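Local coordinates for protein intracellular exo-alpha-(1->5)-L-arabinofuranosidase (Bifidobacterium longum, PDB 2Y2W) that removes terminal non-reducing alpha-L-arabinofuranosyl units from arabinans and arabinoxylan, as a family 51 glycoside hydrolase, at residues D[300-305]-D[456-461]; D[383-388]-D[428-433]; D[395-400]-D[465-470]; D[482-487]-D[557-562]. All coordinates share one frame; numbering follows the deposited sequence.

Contacts 2, 3 and 4 are buried. Contact 1, nearer the surface, is only partly buried. Contacts 2 and 3 both use helix 382-397, which precedes the last strand of the barrel. Contact 2 packs it against the turn leading into helix 431-440, contact 3 against strand 462-473 of the C-terminal sheet. Contact 4 joins two strands of that sheet. Contact 1 brings the short helix 297-304, in the connection after barrel strand 280-287, to a hairpin loop of the sheet. The chemistry follows the place: a carboxylate holds loop amides in contact 1, water bridges polar groups in contacts 2 and 3, and backbone bonds dominate contact 4. F303 packs contact 1, and W559 contact 4, onto contact 2.

Contact 1: residues D[300-305]-D[456-461]; sequences MQDFLA and HTEAYG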
# COMPACT_ATOMS: atom_id res chain seq x y z
N MET D 300 9.06 -21.09 38.98
CA MET D 300 10.43 -21.51 38.71
C MET D 300 10.46 -22.87 38.01
O MET D 300 11.17 -23.04 37.01
CB MET D 300 11.24 -21.55 40.02
CG MET D 300 12.61 -22.24 39.94
SD MET D 300 13.74 -21.56 38.71
CE MET D 300 14.07 -19.92 39.37
N GLN D 301 9.70 -23.83 38.53
CA GLN D 301 9.63 -25.18 37.95
C GLN D 301 9.01 -25.19 36.55
O GLN D 301 9.42 -25.99 35.70
CB GLN D 301 8.87 -26.13 38.89
CG GLN D 301 9.01 -27.62 38.54
CD GLN D 301 10.42 -28.16 38.79
OE1 GLN D 301 10.78 -28.50 39.92
NE2 GLN D 301 11.21 -28.25 37.73
N ASP D 302 8.03 -24.32 36.32
CA ASP D 302 7.46 -24.12 34.98
C ASP D 302 8.52 -23.58 34.02
O ASP D 302 8.61 -24.00 32.86
CB ASP D 302 6.27 -23.16 35.02
CG ASP D 302 5.10 -23.69 35.82
OD1 ASP D 302 5.20 -24.80 36.40
OD2 ASP D 302 4.06 -22.99 35.88
N PHE D 303 9.33 -22.65 34.52
CA PHE D 303 10.36 -21.97 33.75
C PHE D 303 11.51 -22.90 33.35
O PHE D 303 12.05 -22.79 32.25
CB PHE D 303 10.86 -20.75 34.52
CG PHE D 303 12.04 -20.06 33.88
CD1 PHE D 303 11.97 -19.60 32.57
CD2 PHE D 303 13.21 -19.87 34.60
CE1 PHE D 303 13.06 -18.96 31.99
CE2 PHE D 303 14.30 -19.23 34.03
CZ PHE D 303 14.22 -18.77 32.72
N LEU D 304 11.88 -23.81 34.25
CA LEU D 304 12.97 -24.75 33.97
C LEU D 304 12.59 -25.78 32.90
O LEU D 304 13.46 -26.35 32.25
CB LEU D 304 13.42 -25.45 35.26
CG LEU D 304 14.14 -24.59 36.30
CD1 LEU D 304 14.04 -25.21 37.68
CD2 LEU D 304 15.60 -24.33 35.92
N ALA D 305 11.28 -25.98 32.71
CA ALA D 305 10.78 -26.88 31.68
C ALA D 305 10.27 -26.13 30.44
O ALA D 305 9.36 -26.60 29.75
CB ALA D 305 9.69 -27.78 32.26
N HIS D 456 6.43 -32.55 38.11
CA HIS D 456 5.16 -31.88 37.82
C HIS D 456 5.30 -30.36 37.72
O HIS D 456 6.05 -29.74 38.48
CB HIS D 456 4.11 -32.25 38.88
CG HIS D 456 2.72 -31.81 38.53
ND1 HIS D 456 1.87 -32.57 37.75
CD2 HIS D 456 2.03 -30.69 38.85
CE1 HIS D 456 0.72 -31.94 37.61
NE2 HIS D 456 0.79 -30.79 38.27
N THR D 457 4.58 -29.77 36.77
CA THR D 457 4.56 -28.32 36.55
C THR D 457 3.12 -27.82 36.36
O THR D 457 2.23 -28.61 36.03
CB THR D 457 5.40 -27.92 35.31
OG1 THR D 457 4.94 -28.64 34.16
CG2 THR D 457 6.88 -28.20 35.52
N GLU D 458 2.91 -26.53 36.58
CA GLU D 458 1.60 -25.91 36.33
C GLU D 458 1.30 -25.72 34.84
O GLU D 458 0.21 -26.07 34.38
CB GLU D 458 1.47 -24.56 37.05
CG GLU D 458 0.58 -24.57 38.29
CD GLU D 458 1.35 -24.44 39.59
OE1 GLU D 458 2.43 -25.06 39.72
OE2 GLU D 458 0.87 -23.72 40.49
N ALA D 459 2.27 -25.17 34.12
CA ALA D 459 2.11 -24.85 32.70
C ALA D 459 2.10 -26.08 31.79
O ALA D 459 1.35 -26.12 30.81
CB ALA D 459 3.20 -23.87 32.25
N TYR D 460 2.92 -27.07 32.12
CA TYR D 460 3.02 -28.30 31.33
C TYR D 460 2.64 -29.51 32.19
O TYR D 460 2.39 -29.36 33.39
CB TYR D 460 4.44 -28.45 30.76
CG TYR D 460 5.02 -27.14 30.27
CD1 TYR D 460 4.61 -26.58 29.05
CD2 TYR D 460 5.96 -26.44 31.02
CE1 TYR D 460 5.13 -25.37 28.60
CE2 TYR D 460 6.48 -25.22 30.58
CZ TYR D 460 6.06 -24.70 29.37
OH TYR D 460 6.57 -23.50 28.93
N GLY D 461 2.57 -30.68 31.57
CA GLY D 461 2.17 -31.90 32.28
C GLY D 461 3.26 -32.48 33.16
O GLY D 461 3.88 -31.76 33.95
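The ring of Y460 meets segment 300-305 of helix 297-304 with one edge. D302 O lies near the ring plane there, 3.4 Å from Y460 CE2. A305 O approaches the same carbon obliquely. A459 CB of the loop covers one face, 3.9 Å above the ring centre of Y460. In D302, CG is anti to the carbonyl carbon (chi1 -65°), which brings the carboxylate, the second flat group, up to the loop amides. D302 OD1 accepts a hydrogen bond from E458 N at 2.9 Å. The N-H comes from the syn side, 30° out of the carboxylate plane. D302 OD2 takes a weak bond from A459 N at 3.3 Å. T457 packs its CG2 on Q301 O and CG. Its OG1 donates to Y460 O at 2.8 Å, tying the turn to itself. Q301 NE2 donates to R486 O, and Q301 OE1 takes a weak bond from A488 N. The contact fixes the hairpin loop between strands 444-456 and 462-473 onto the short helix 297-304, in the connection after barrel strand 280-287. One carboxylate serves two successive backbone amides. E458 OE1 lies 4.3 Å from D302 OD1, and those two N-H groups probably offset part of the like-charge repulsion.

Contact 2: residues D[383-388]-D[428-433]; sequences ADAVVE and QTTFYP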
# COMPACT_ATOMS: atom_id res chain seq x y z
N ALA D 383 19.86 -20.02 37.08
CA ALA D 383 18.70 -20.73 36.53
C ALA D 383 18.42 -20.35 35.08
O ALA D 383 18.10 -21.21 34.26
CB ALA D 383 17.48 -20.50 37.40
N ASP D 384 18.54 -19.05 34.77
CA ASP D 384 18.32 -18.54 33.42
C ASP D 384 19.25 -19.22 32.41
O ASP D 384 18.85 -19.52 31.28
CB ASP D 384 18.52 -17.02 33.37
CG ASP D 384 17.45 -16.26 34.16
OD1 ASP D 384 16.31 -16.76 34.28
OD2 ASP D 384 17.76 -15.16 34.66
N ALA D 385 20.49 -19.45 32.83
CA ALA D 385 21.49 -20.12 32.00
C ALA D 385 21.15 -21.58 31.74
O ALA D 385 21.32 -22.07 30.62
CB ALA D 385 22.86 -20.00 32.63
N VAL D 386 20.65 -22.27 32.77
CA VAL D 386 20.29 -23.69 32.66
C VAL D 386 19.12 -23.89 31.70
O VAL D 386 19.06 -24.88 30.96
CB VAL D 386 20.01 -24.33 34.05
CG1 VAL D 386 19.57 -25.79 33.92
CG2 VAL D 386 21.23 -24.24 34.95
N VAL D 387 18.19 -22.94 31.70
CA VAL D 387 17.05 -22.96 30.78
C VAL D 387 17.51 -22.80 29.33
O VAL D 387 17.03 -23.52 28.45
CB VAL D 387 15.97 -21.89 31.16
CG1 VAL D 387 14.84 -21.86 30.13
CG2 VAL D 387 15.41 -22.18 32.54
N GLU D 388 18.44 -21.88 29.09
CA GLU D 388 18.99 -21.67 27.75
C GLU D 388 19.80 -22.87 27.26
O GLU D 388 19.77 -23.20 26.08
CB GLU D 388 19.83 -20.39 27.69
CG GLU D 388 19.00 -19.12 27.61
CD GLU D 388 19.80 -17.89 27.21
OE1 GLU D 388 20.88 -18.02 26.59
OE2 GLU D 388 19.34 -16.77 27.53
N GLN D 428 27.96 -13.13 30.84
CA GLN D 428 26.84 -13.47 31.70
C GLN D 428 26.80 -14.98 31.86
O GLN D 428 27.55 -15.69 31.20
CB GLN D 428 25.52 -12.96 31.12
CG GLN D 428 25.40 -11.45 31.10
CD GLN D 428 24.06 -10.96 31.59
OE1 GLN D 428 23.66 -11.24 32.72
NE2 GLN D 428 23.36 -10.21 30.75
N THR D 429 25.93 -15.46 32.74
CA THR D 429 25.80 -16.90 32.99
C THR D 429 25.36 -17.66 31.73
O THR D 429 25.74 -18.81 31.54
CB THR D 429 24.83 -17.20 34.15
OG1 THR D 429 23.51 -16.78 33.80
CG2 THR D 429 25.27 -16.49 35.42
N THR D 430 24.58 -16.99 30.88
CA THR D 430 24.06 -17.58 29.65
C THR D 430 25.10 -17.69 28.54
O THR D 430 24.87 -18.35 27.52
CB THR D 430 22.85 -16.78 29.11
OG1 THR D 430 23.22 -15.41 28.95
CG2 THR D 430 21.66 -16.88 30.05
N PHE D 431 26.25 -17.04 28.74
CA PHE D 431 27.38 -17.09 27.81
C PHE D 431 27.96 -18.50 27.68
O PHE D 431 28.24 -18.97 26.57
CB PHE D 431 28.47 -16.12 28.28
CG PHE D 431 29.62 -15.97 27.32
CD1 PHE D 431 30.67 -16.88 27.33
CD2 PHE D 431 29.66 -14.90 26.44
CE1 PHE D 431 31.74 -16.74 26.45
CE2 PHE D 431 30.73 -14.75 25.55
CZ PHE D 431 31.77 -15.67 25.56
N TYR D 432 28.13 -19.16 28.82
CA TYR D 432 28.88 -20.41 28.90
C TYR D 432 28.22 -21.65 28.26
O TYR D 432 28.92 -22.46 27.66
CB TYR D 432 29.29 -20.69 30.36
CG TYR D 432 30.10 -19.57 30.98
CD1 TYR D 432 31.47 -19.44 30.73
CD2 TYR D 432 29.50 -18.63 31.83
CE1 TYR D 432 32.22 -18.41 31.30
CE2 TYR D 432 30.24 -17.60 32.40
CZ TYR D 432 31.60 -17.50 32.14
OH TYR D 432 32.34 -16.48 32.71
N PRO D 433 26.88 -21.80 28.39
CA PRO D 433 26.25 -22.92 27.69
C PRO D 433 26.24 -22.76 26.18
O PRO D 433 26.27 -23.75 25.45
CB PRO D 433 24.81 -22.92 28.23
CG PRO D 433 24.87 -22.15 29.49
CD PRO D 433 25.92 -21.11 29.27
O HOH W 1 22.89 -20.06 26.17
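E388 reaches from helix 382-397 across the side chain of T430. Its CB and CG carry the chain outward, with CG anti to the carbonyl carbon (chi1 -77°) and the rest extended. The touching begins at the carboxylate. E388 CD sits 3.5 Å from T430 CG2. E388 OE1 lies against T430 CB at 3.4 Å, and OE2 against the methyl CG2. The two side chains thus meet polar end to hydrocarbon. E388 OE1 is also served by a water that donates to it at 2.9 Å. The same water donates to T430 O at 2.9 Å and so bridges the two segments. E388 OE2 forms a salt bridge with R407 and takes a weak bond from V343 N. This puts the carboxylate among polar groups close to the active site: the side chain of E388 is about 8 Å from those of W344 and Y286, which by similarity serve in substrate recognition and arabinofuranose binding. Helix 382-397 runs between the seventh and eighth strands of the (beta/alpha)8 barrel and leads into the eighth, and helix 431-440 leads on from the barrel to the C-terminal sheet. A turn earlier on the first helix, A385 fits against the turn leading into the second. A385 CB meets T429 O at 3.3 Å and also touches T429 OG1. That hydroxyl is hydrogen-bonded to T381 O. P433 CG also reaches this residue, 3.7 Å from A385 O. The methyl of T430 also lies over A385 CA, 3.8 Å from CG2.

Contact 3: residues D[395-400]-D[465-470]; sequences LLKHCD and AIDAVV
K397 and L396 grip V469 between them on the tight side of this contact. K397 CG lies against V469 CG1 at 3.2 Å, a closeness that is doubtful at this resolution. L396 CB approaches the same methyl at 3.9 Å, and L396 CD1 meets V469 CG2 at 4.0 Å. The side chains of L396 and V469 cross at about a right angle. Further out, K397 CD rests 3.4 Å from A468 O. Beyond that the packing slackens. The lysine chain bends at chi3 (91°) and chi4 (-74°). K397 CE passes D467 OD1 at 3.8 Å. K397 NZ ends farther off, 4.4 Å from D467 OD1, beyond a salt bridge. A water fills the link instead: it accepts from K397 NZ at 3.1 Å and gives a weak bond to D467 OD2. An alanine here is likely to leave V469 CG1 with less aliphatic cover and D467 without its nearby positive charge. The contact packs the C-terminal part of helix 382-397 on strand 462-473 of the C-terminal sheet. The methylenes of K397 add to the apolar interface, and its ammonium group probably offsets part of the charge of D467, at a distance and through a water weakly bound to it.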
# COMPACT_ATOMS: atom_id res chain seq x y z
N LEU D 395 16.94 -27.53 20.40
CA LEU D 395 17.29 -27.05 19.06
C LEU D 395 18.16 -28.07 18.33
O LEU D 395 17.93 -28.36 17.15
CB LEU D 395 17.98 -25.69 19.13
CG LEU D 395 17.13 -24.44 19.43
CD1 LEU D 395 18.03 -23.27 19.80
CD2 LEU D 395 16.22 -24.08 18.25
N LEU D 396 19.15 -28.61 19.04
CA LEU D 396 20.03 -29.64 18.49
C LEU D 396 19.30 -30.95 18.25
O LEU D 396 19.56 -31.65 17.27
CB LEU D 396 21.25 -29.85 19.40
CG LEU D 396 22.35 -28.79 19.36
CD1 LEU D 396 23.26 -28.89 20.57
CD2 LEU D 396 23.17 -28.89 18.08
N LYS D 397 18.35 -31.28 19.13
CA LYS D 397 17.53 -32.49 18.98
C LYS D 397 16.55 -32.38 17.80
O LYS D 397 16.03 -33.40 17.33
CB LYS D 397 16.77 -32.80 20.27
CG LYS D 397 17.49 -33.80 21.18
CD LYS D 397 17.04 -33.70 22.64
CE LYS D 397 15.88 -34.63 22.96
NZ LYS D 397 14.58 -34.16 22.39
N HIS D 398 16.32 -31.16 17.33
CA HIS D 398 15.43 -30.93 16.19
C HIS D 398 16.09 -30.10 15.09
O HIS D 398 15.41 -29.39 14.34
CB HIS D 398 14.12 -30.28 16.65
CG HIS D 398 13.31 -31.15 17.56
ND1 HIS D 398 12.50 -32.16 17.10
CD2 HIS D 398 13.19 -31.15 18.91
CE1 HIS D 398 11.91 -32.75 18.12
NE2 HIS D 398 12.31 -32.16 19.23
N CYS D 399 17.42 -30.20 14.97
CA CYS D 399 18.15 -29.43 13.96
C CYS D 399 18.05 -30.04 12.56
O CYS D 399 18.78 -29.67 11.65
CB CYS D 399 19.61 -29.21 14.38
SG CYS D 399 20.73 -30.62 14.19
N ASP D 400 17.12 -30.98 12.40
CA ASP D 400 16.79 -31.55 11.10
C ASP D 400 15.82 -30.64 10.36
O ASP D 400 15.80 -30.61 9.13
CB ASP D 400 16.20 -32.96 11.24
CG ASP D 400 14.94 -33.00 12.10
OD1 ASP D 400 14.92 -32.37 13.18
OD2 ASP D 400 13.97 -33.67 11.70
N ALA D 465 12.95 -34.96 34.09
CA ALA D 465 13.87 -34.04 34.75
C ALA D 465 15.15 -33.86 33.93
O ALA D 465 15.63 -32.73 33.75
CB ALA D 465 14.20 -34.53 36.15
N ILE D 466 15.69 -34.96 33.43
CA ILE D 466 16.92 -34.95 32.64
C ILE D 466 16.61 -34.84 31.14
O ILE D 466 15.69 -35.50 30.64
CB ILE D 466 17.82 -36.19 32.93
CG1 ILE D 466 18.07 -36.36 34.44
CG2 ILE D 466 19.15 -36.13 32.16
CD1 ILE D 466 18.84 -35.22 35.10
N ASP D 467 17.38 -34.00 30.45
CA ASP D 467 17.26 -33.80 29.01
C ASP D 467 18.67 -33.65 28.42
O ASP D 467 19.50 -32.94 29.00
CB ASP D 467 16.42 -32.55 28.72
CG ASP D 467 16.01 -32.44 27.26
OD1 ASP D 467 16.01 -33.47 26.54
OD2 ASP D 467 15.66 -31.32 26.83
N ALA D 468 18.94 -34.30 27.29
CA ALA D 468 20.30 -34.36 26.73
C ALA D 468 20.40 -34.52 25.21
O ALA D 468 19.49 -35.05 24.56
CB ALA D 468 21.10 -35.47 27.43
N VAL D 469 21.52 -34.05 24.65
CA VAL D 469 21.89 -34.28 23.24
C VAL D 469 23.30 -34.85 23.10
O VAL D 469 24.17 -34.58 23.93
CB VAL D 469 21.86 -32.99 22.38
CG1 VAL D 469 20.48 -32.74 21.84
CG2 VAL D 469 22.41 -31.78 23.13
N VAL D 470 23.52 -35.60 22.03
CA VAL D 470 24.85 -36.10 21.69
C VAL D 470 25.22 -35.66 20.27
O VAL D 470 24.49 -35.93 19.32
CB VAL D 470 24.94 -37.65 21.80
CG1 VAL D 470 26.33 -38.14 21.42
CG2 VAL D 470 24.58 -38.12 23.20
O HOH W 2 14.04 -31.44 23.74

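Contact 4: residues D[482-487]-D[557-562]; sequences LAVNRD and ISWISV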
# COMPACT_ATOMS: atom_id res chain seq x y z
N LEU D 482 25.77 -32.84 25.91
CA LEU D 482 25.20 -31.75 26.70
C LEU D 482 23.96 -32.27 27.42
O LEU D 482 23.08 -32.87 26.79
CB LEU D 482 24.83 -30.56 25.81
CG LEU D 482 25.92 -29.91 24.96
CD1 LEU D 482 25.31 -29.20 23.76
CD2 LEU D 482 26.76 -28.94 25.77
N ALA D 483 23.89 -32.05 28.73
CA ALA D 483 22.75 -32.51 29.53
C ALA D 483 22.30 -31.49 30.57
O ALA D 483 23.11 -30.73 31.10
CB ALA D 483 23.07 -33.85 30.19
N VAL D 484 21.00 -31.49 30.85
CA VAL D 484 20.39 -30.55 31.79
C VAL D 484 19.56 -31.26 32.85
O VAL D 484 18.86 -32.23 32.56
CB VAL D 484 19.54 -29.48 31.02
CG1 VAL D 484 18.42 -28.91 31.89
CG2 VAL D 484 20.43 -28.36 30.51
N ASN D 485 19.65 -30.77 34.09
CA ASN D 485 18.79 -31.22 35.18
C ASN D 485 17.72 -30.17 35.48
O ASN D 485 18.03 -29.06 35.93
CB ASN D 485 19.61 -31.53 36.44
CG ASN D 485 18.77 -32.15 37.55
OD1 ASN D 485 17.75 -32.80 37.30
ND2 ASN D 485 19.20 -31.96 38.79
N ARG D 486 16.46 -30.53 35.23
CA ARG D 486 15.35 -29.58 35.32
C ARG D 486 14.64 -29.55 36.68
O ARG D 486 13.86 -28.63 36.96
CB ARG D 486 14.33 -29.83 34.20
CG ARG D 486 14.85 -29.44 32.82
CD ARG D 486 13.75 -29.50 31.76
NE ARG D 486 13.53 -30.85 31.25
CZ ARG D 486 12.73 -31.14 30.23
NH1 ARG D 486 12.06 -30.19 29.60
NH2 ARG D 486 12.60 -32.41 29.84
N ASP D 487 14.91 -30.55 37.53
CA ASP D 487 14.35 -30.60 38.88
C ASP D 487 14.91 -29.44 39.71
O ASP D 487 16.10 -29.14 39.65
CB ASP D 487 14.67 -31.94 39.55
CG ASP D 487 13.80 -32.22 40.78
OD1 ASP D 487 13.72 -31.36 41.68
OD2 ASP D 487 13.22 -33.32 40.85
N ILE D 557 18.82 -28.09 39.32
CA ILE D 557 19.07 -26.94 38.43
C ILE D 557 20.55 -26.88 38.03
O ILE D 557 21.35 -26.16 38.64
CB ILE D 557 18.60 -25.58 39.02
CG1 ILE D 557 17.17 -25.69 39.58
CG2 ILE D 557 18.68 -24.47 37.97
CD1 ILE D 557 16.78 -24.58 40.55
N SER D 558 20.91 -27.64 37.00
CA SER D 558 22.29 -27.71 36.51
C SER D 558 22.38 -28.10 35.04
O SER D 558 21.60 -28.92 34.55
CB SER D 558 23.12 -28.67 37.37
OG SER D 558 22.59 -29.98 37.34
N TRP D 559 23.34 -27.50 34.35
CA TRP D 559 23.66 -27.82 32.96
C TRP D 559 25.04 -28.47 32.91
O TRP D 559 25.98 -28.01 33.57
CB TRP D 559 23.62 -26.56 32.09
CG TRP D 559 24.26 -26.70 30.74
CD1 TRP D 559 23.69 -27.21 29.61
CD2 TRP D 559 25.59 -26.31 30.37
NE1 TRP D 559 24.58 -27.17 28.56
CE2 TRP D 559 25.75 -26.62 29.00
CE3 TRP D 559 26.66 -25.73 31.06
CZ2 TRP D 559 26.94 -26.38 28.31
CZ3 TRP D 559 27.85 -25.49 30.38
CH2 TRP D 559 27.98 -25.81 29.02
N ILE D 560 25.16 -29.53 32.12
CA ILE D 560 26.41 -30.27 32.02
C ILE D 560 26.93 -30.32 30.58
O ILE D 560 26.15 -30.41 29.63
CB ILE D 560 26.28 -31.70 32.63
CG1 ILE D 560 27.41 -31.99 33.61
CG2 ILE D 560 26.20 -32.79 31.56
CD1 ILE D 560 27.24 -31.31 34.95
N SER D 561 28.25 -30.23 30.44
CA SER D 561 28.91 -30.42 29.16
C SER D 561 30.11 -31.35 29.32
O SER D 561 30.98 -31.11 30.17
CB SER D 561 29.35 -29.09 28.54
OG SER D 561 30.39 -28.49 29.29
N VAL D 562 30.14 -32.41 28.52
CA VAL D 562 31.23 -33.38 28.56
C VAL D 562 31.69 -33.75 27.15
O VAL D 562 30.91 -34.29 26.34
CB VAL D 562 30.87 -34.64 29.43
CG1 VAL D 562 29.41 -35.03 29.27
CG2 VAL D 562 31.80 -35.82 29.13
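I557 opens the pairing: its N gives a weak bond to D487 O, bent to 130° at the hydrogen, and its CG1 also touches that oxygen. S558 pairs with N485 as an antiparallel hydrogen-bonded pair. N485 N donates to S558 O at 2.7 Å, almost straight at 176°. The return bond, from S558 N to N485 O, is weak at 3.4 Å. S558 OG lies against N485 CB, and both polar side chains bond to P555 O. W559 comes next, in a non-hydrogen-bonded pair with V484. Its CG is anti to the backbone N (chi1 165°), which brings the indole up to V484 and L482. V484 CG2 meets the ring edge in plane, 3.6 Å from W559 CD1. L482 CD2 comes obliquely to W559 CZ2, also at 3.6 Å. The ring packs on P433 of helix 431-440 as well. These strands, 478-485 and 558-564, are antiparallel neighbours in the beta-sandwich of the C-terminal domain, which family 51 enzymes carry beside the barrel. A leucine in place of the tryptophan would probably leave a gap between L482 and P433 and deprive L482 CD2 of its ring partner. I560 pairs with A483 through two bonds. I560 N donates to A483 O at 2.6 Å, and A483 N donates to I560 O at 2.9 Å. On the face shared with S558 and N485, I560 CG2 packs on A483 CB at 3.6 Å. S561 faces L482, its CB 3.8 Å from L482 CD2.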